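Local coordinates for E3 ubiquitin-protein ligase HERC2 (Homo sapiens, PDB 4L1M) that probably transfers ubiquitin to substrate proteins through its HECT domain, and is represented here by its first RCC1-like domain, a seven-bladed beta propeller, at residues I272-T275 with Q279-S282; E306-K311 with H333-N338. One frame throughout, in Å; residues are numbered along the deposited sequence.

Overall arrangement
Seven antiparallel four-stranded sheets form the propeller, and the two interactions lie on consecutive blades. Interaction 1 (272-275 with 279-282) pairs the second and third strands of one blade. In interaction 2 the loop 306-311, which leads out of that blade, packs against the third strand of the next. Their centres are about 11 Å apart, and they meet directly where Val-280 CG2 lies 3.8 Å from Leu-308 CD1, so apolar packing runs from one blade to the other. The centres of interactions 1 and 2 lie about 14 and 18 Å from the centre of the chain. Both lie within the first RCC1-like domain, which is separate from the HECT domain.

Interaction 1 of 2, residues I272-T275 with Q279-S282; sequences IALT and QVYS
Ala-273 and Tyr-281 form the hydrogen-bonded pair at the middle of this contact: Ala-273 N donates to Tyr-281 O at 2.9 Å and Tyr-281 N returns a bond to Ala-273 O at 2.8 Å. The second of these is nearly straight (168° at the hydrogen), and both donors lie in the plane of the carbonyl they use. The two strand axes run antiparallel at 164°.

Packing is tightest on the face that carries Ile-272, Leu-274, Val-280 and Ser-282. Ile-272 CD1 rests 3.6 Å from Ser-282 CB. Val-280 divides its methyls: CG2 meets Leu-274 CD1 at 4.1 Å and CG1 meets Ile-272 CG2 at 4.2 Å. Val-313 and Val-316 of the next blade cover this side, and Ser-282 OG is held by Leu-291 O.

The other face is looser. Here the partly exposed Tyr-281 meets Thr-275 CG2 obliquely through CE1 and has Ala-273 O at its ring edge, near the ring plane, while Leu-259 and Leu-304 touch it. At the turn, Thr-275 N bonds Gln-279 O at 2.8 Å. A chi1 of 66° sets Thr-275 OG1 between its own N and carbonyl carbon, where it accepts Gln-279 N at 2.8 Å and also bonds Asp-277 OD1; two partners thus fix the hydroxyl. The partly exposed Gln-279 side chain approaches that oxygen through CB, with CG next. This is an antiparallel beta hairpin joining the second and third strands of an RCC1-type propeller blade.

Interaction 2 of 2, residues E306-K311 with H333-N338; sequences EGLQGK and HSWGSN
Glu-331 OE2 is gripped from both segments: Lys-311 NZ forms a salt bridge to it and His-333 NE2 a hydrogen bond. The shared carboxylate probably draws the two together: the side chains cross at about a right angle, and Lys-311 NZ lies 3.9 Å from His-333 CE1, at the ring's edge and in its plane. The carboxylate would probably compensate the positive charge of the ammonium beside the ring. In the beta propeller, 306-311 is the link between two blades, and His-333 and Trp-335 belong to the third strand of the blade it enters.

Leu-308 is the apolar half of the contact. Its first torsion, -59°, swings CG beside the backbone N, and the two methyls then divide between the aromatic rings. CD2 comes obliquely to His-333, 3.6 Å from ND1; on the other branch, CD1 reaches Trp-335 with the two side chains at about a right angle. Pro-354 of strand 354-356, one of the blade's edge strands, touches both Leu-308 and Trp-335. The indole is held by a hydrogen bond from NE1 to Arg-290 O.

The loop keeps a compact shape. Gln-309 N bonds Glu-306 O at 3.0 Å, and a type II turn runs from Leu-308 to Lys-311, with Gly-310 at a phi of 95°. Only 190 Å² is buried between the segments, and Leu-308 and His-333 supply most of it. On the Trp-335 side, the nearest approach is Leu-308 CD1 to CZ3, 4.0 Å.

Interaction 1 of 2, residues I272-T275 with Q279-S282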
loop_
_atom_site.group_PDB
_atom_site.type_symbol
_atom_site.label_atom_id
_atom_site.label_comp_id
_atom_site.label_asym_id
_atom_site.label_seq_id
_atom_site.Cartn_x
_atom_site.Cartn_y
_atom_site.Cartn_z
ATOM N N ILE A 272 3.810 2.138 -9.473
ATOM C CA ILE A 272 2.859 3.193 -9.758
ATOM C C ILE A 272 3.381 4.517 -9.184
ATOM O O ILE A 272 3.903 4.554 -8.073
ATOM C CB ILE A 272 1.543 2.889 -9.030
ATOM C CG1 ILE A 272 0.866 1.647 -9.602
ATOM C CG2 ILE A 272 0.599 4.095 -9.076
ATOM C CD1 ILE A 272 0.160 1.925 -10.911
ATOM N N ALA A 273 3.180 5.605 -9.907
ATOM C CA ALA A 273 3.407 6.929 -9.370
ATOM C C ALA A 273 2.230 7.823 -9.697
ATOM O O ALA A 273 1.623 7.699 -10.760
ATOM C CB ALA A 273 4.653 7.515 -9.968
ATOM N N LEU A 274 1.955 8.760 -8.801
ATOM C CA LEU A 274 0.823 9.637 -8.914
ATOM C C LEU A 274 1.304 11.070 -8.748
ATOM O O LEU A 274 1.993 11.368 -7.792
ATOM C CB LEU A 274 -0.153 9.276 -7.794
ATOM C CG LEU A 274 -1.347 10.186 -7.591
ATOM C CD1 LEU A 274 -2.190 10.250 -8.853
ATOM C CD2 LEU A 274 -2.149 9.680 -6.424
ATOM N N THR A 275 0.944 11.959 -9.669
ATOM C CA THR A 275 1.382 13.365 -9.586
ATOM C C THR A 275 0.435 14.213 -8.746
ATOM O O THR A 275 -0.690 13.826 -8.497
ATOM C CB THR A 275 1.519 14.017 -10.974
ATOM O OG1 THR A 275 0.242 14.118 -11.613
ATOM C CG2 THR A 275 2.429 13.234 -11.823
ATOM N N GLN A 279 -2.130 12.873 -12.544
ATOM C CA GLN A 279 -1.726 11.905 -13.540
ATOM C C GLN A 279 -1.108 10.682 -12.878
ATOM O O GLN A 279 -0.529 10.776 -11.796
ATOM C CB GLN A 279 -0.752 12.531 -14.510
ATOM C CG GLN A 279 -1.354 13.660 -15.300
ATOM C CD GLN A 279 -0.456 13.947 -16.481
ATOM O OE1 GLN A 279 0.765 14.066 -16.329
ATOM N NE2 GLN A 279 -1.037 13.983 -17.674
ATOM N N VAL A 280 -1.242 9.540 -13.549
ATOM C CA VAL A 280 -0.774 8.231 -13.035
ATOM C C VAL A 280 0.181 7.587 -14.012
ATOM O O VAL A 280 -0.070 7.581 -15.219
ATOM C CB VAL A 280 -1.943 7.248 -12.869
ATOM C CG1 VAL A 280 -1.471 5.970 -12.216
ATOM C CG2 VAL A 280 -3.061 7.881 -12.046
ATOM N N TYR A 281 1.295 7.066 -13.508
ATOM C CA TYR A 281 2.226 6.341 -14.344
ATOM C C TYR A 281 2.344 4.965 -13.793
ATOM O O TYR A 281 2.413 4.780 -12.583
ATOM C CB TYR A 281 3.590 7.023 -14.370
ATOM C CG TYR A 281 3.586 8.368 -15.078
ATOM C CD1 TYR A 281 2.982 9.480 -14.488
ATOM C CD2 TYR A 281 4.198 8.536 -16.330
ATOM C CE1 TYR A 281 2.974 10.709 -15.110
ATOM C CE2 TYR A 281 4.190 9.769 -16.964
ATOM C CZ TYR A 281 3.572 10.849 -16.355
ATOM O OH TYR A 281 3.547 12.073 -16.953
ATOM N N SER A 282 2.373 3.976 -14.674
ATOM C CA SER A 282 2.628 2.590 -14.244
ATOM C C SER A 282 3.710 1.978 -15.112
ATOM O O SER A 282 3.848 2.310 -16.295
ATOM C CB SER A 282 1.356 1.746 -14.314
ATOM O OG SER A 282 0.908 1.612 -15.652
#

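Interaction 2 of 2, residues E306-K311 with H333-N338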
loop_
_atom_site.group_PDB
_atom_site.type_symbol
_atom_site.label_atom_id
_atom_site.label_comp_id
_atom_site.label_asym_id
_atom_site.label_seq_id
_atom_site.Cartn_x
_atom_site.Cartn_y
_atom_site.Cartn_z
ATOM N N GLU A 306 -2.915 6.358 -20.066
ATOM C CA GLU A 306 -3.756 7.222 -20.918
ATOM C C GLU A 306 -5.248 7.115 -20.572
ATOM O O GLU A 306 -5.979 8.105 -20.622
ATOM C CB GLU A 306 -3.530 6.953 -22.427
ATOM C CG GLU A 306 -2.187 7.444 -23.019
ATOM C CD GLU A 306 -2.090 7.326 -24.553
ATOM N N GLY A 307 -5.692 5.929 -20.175
ATOM C CA GLY A 307 -7.106 5.731 -19.832
ATOM C C GLY A 307 -7.668 6.638 -18.729
ATOM O O GLY A 307 -8.871 6.726 -18.574
ATOM N N LEU A 308 -6.786 7.267 -17.944
ATOM C CA LEU A 308 -7.177 8.183 -16.872
ATOM C C LEU A 308 -6.893 9.668 -17.166
ATOM O O LEU A 308 -7.262 10.520 -16.367
ATOM C CB LEU A 308 -6.490 7.786 -15.561
ATOM C CG LEU A 308 -6.771 6.375 -15.030
ATOM C CD1 LEU A 308 -5.959 6.080 -13.769
ATOM C CD2 LEU A 308 -8.247 6.149 -14.744
ATOM N N GLN A 309 -6.225 9.977 -18.278
ATOM C CA GLN A 309 -6.085 11.376 -18.692
ATOM C C GLN A 309 -7.481 11.986 -18.781
ATOM O O GLN A 309 -8.432 11.312 -19.168
ATOM C CB GLN A 309 -5.370 11.505 -20.043
ATOM N N GLY A 310 -7.598 13.247 -18.393
ATOM C CA GLY A 310 -8.897 13.894 -18.273
ATOM C C GLY A 310 -9.442 13.833 -16.856
ATOM O O GLY A 310 -10.169 14.724 -16.432
ATOM N N LYS A 311 -9.094 12.787 -16.119
ATOM C CA LYS A 311 -9.523 12.666 -14.744
ATOM C C LYS A 311 -8.380 13.089 -13.841
ATOM O O LYS A 311 -7.220 12.874 -14.146
ATOM C CB LYS A 311 -9.968 11.236 -14.439
ATOM C CG LYS A 311 -11.030 10.706 -15.409
ATOM C CD LYS A 311 -12.368 11.435 -15.271
ATOM C CE LYS A 311 -13.347 11.049 -16.388
ATOM N NZ LYS A 311 -14.277 9.928 -16.069
ATOM N N HIS A 333 -12.224 4.107 -10.568
ATOM C CA HIS A 333 -11.808 3.362 -11.774
ATOM C C HIS A 333 -11.021 2.129 -11.366
ATOM O O HIS A 333 -10.359 2.121 -10.338
ATOM C CB HIS A 333 -10.932 4.254 -12.628
ATOM C CG HIS A 333 -11.660 5.427 -13.212
ATOM N ND1 HIS A 333 -11.823 5.594 -14.571
ATOM C CD2 HIS A 333 -12.272 6.489 -12.628
ATOM C CE1 HIS A 333 -12.509 6.699 -14.799
ATOM N NE2 HIS A 333 -12.798 7.261 -13.637
ATOM N N SER A 334 -11.080 1.086 -12.170
ATOM C CA SER A 334 -10.252 -0.091 -11.908
ATOM C C SER A 334 -9.726 -0.696 -13.203
ATOM O O SER A 334 -10.250 -0.434 -14.274
ATOM C CB SER A 334 -11.045 -1.142 -11.146
ATOM O OG SER A 334 -11.939 -1.827 -12.010
ATOM N N TRP A 335 -8.698 -1.517 -13.080
ATOM C CA TRP A 335 -8.138 -2.271 -14.213
ATOM C C TRP A 335 -7.298 -3.421 -13.693
ATOM O O TRP A 335 -6.946 -3.462 -12.512
ATOM C CB TRP A 335 -7.264 -1.370 -15.109
ATOM C CG TRP A 335 -6.007 -0.934 -14.449
ATOM C CD1 TRP A 335 -4.826 -1.557 -14.498
ATOM C CD2 TRP A 335 -5.822 0.226 -13.642
ATOM N NE1 TRP A 335 -3.886 -0.860 -13.783
ATOM C CE2 TRP A 335 -4.483 0.247 -13.248
ATOM C CE3 TRP A 335 -6.657 1.270 -13.236
ATOM C CZ2 TRP A 335 -3.951 1.256 -12.450
ATOM C CZ3 TRP A 335 -6.121 2.276 -12.439
ATOM C CH2 TRP A 335 -4.780 2.248 -12.047
ATOM N N GLY A 336 -6.960 -4.332 -14.599
ATOM C CA GLY A 336 -6.039 -5.412 -14.287
ATOM C C GLY A 336 -6.692 -6.771 -14.264
ATOM O O GLY A 336 -7.639 -7.040 -15.009
ATOM N N SER A 337 -6.156 -7.648 -13.422
ATOM C CA SER A 337 -6.553 -9.046 -13.432
ATOM C C SER A 337 -7.971 -9.187 -12.909
ATOM O O SER A 337 -8.397 -8.432 -12.032
ATOM C CB SER A 337 -5.571 -9.878 -12.597
ATOM O OG SER A 337 -6.083 -11.174 -12.329
ATOM N N ASN A 338 -8.698 -10.160 -13.460
ATOM C CA ASN A 338 -10.053 -10.464 -13.008
ATOM C C ASN A 338 -10.271 -11.972 -12.832
ATOM O O ASN A 338 -11.388 -12.475 -13.017
ATOM C CB ASN A 338 -11.071 -9.876 -13.985
ATOM C CG ASN A 338 -12.467 -9.769 -13.389
ATOM O OD1 ASN A 338 -12.628 -9.572 -12.192
ATOM N ND2 ASN A 338 -13.489 -9.897 -14.238
#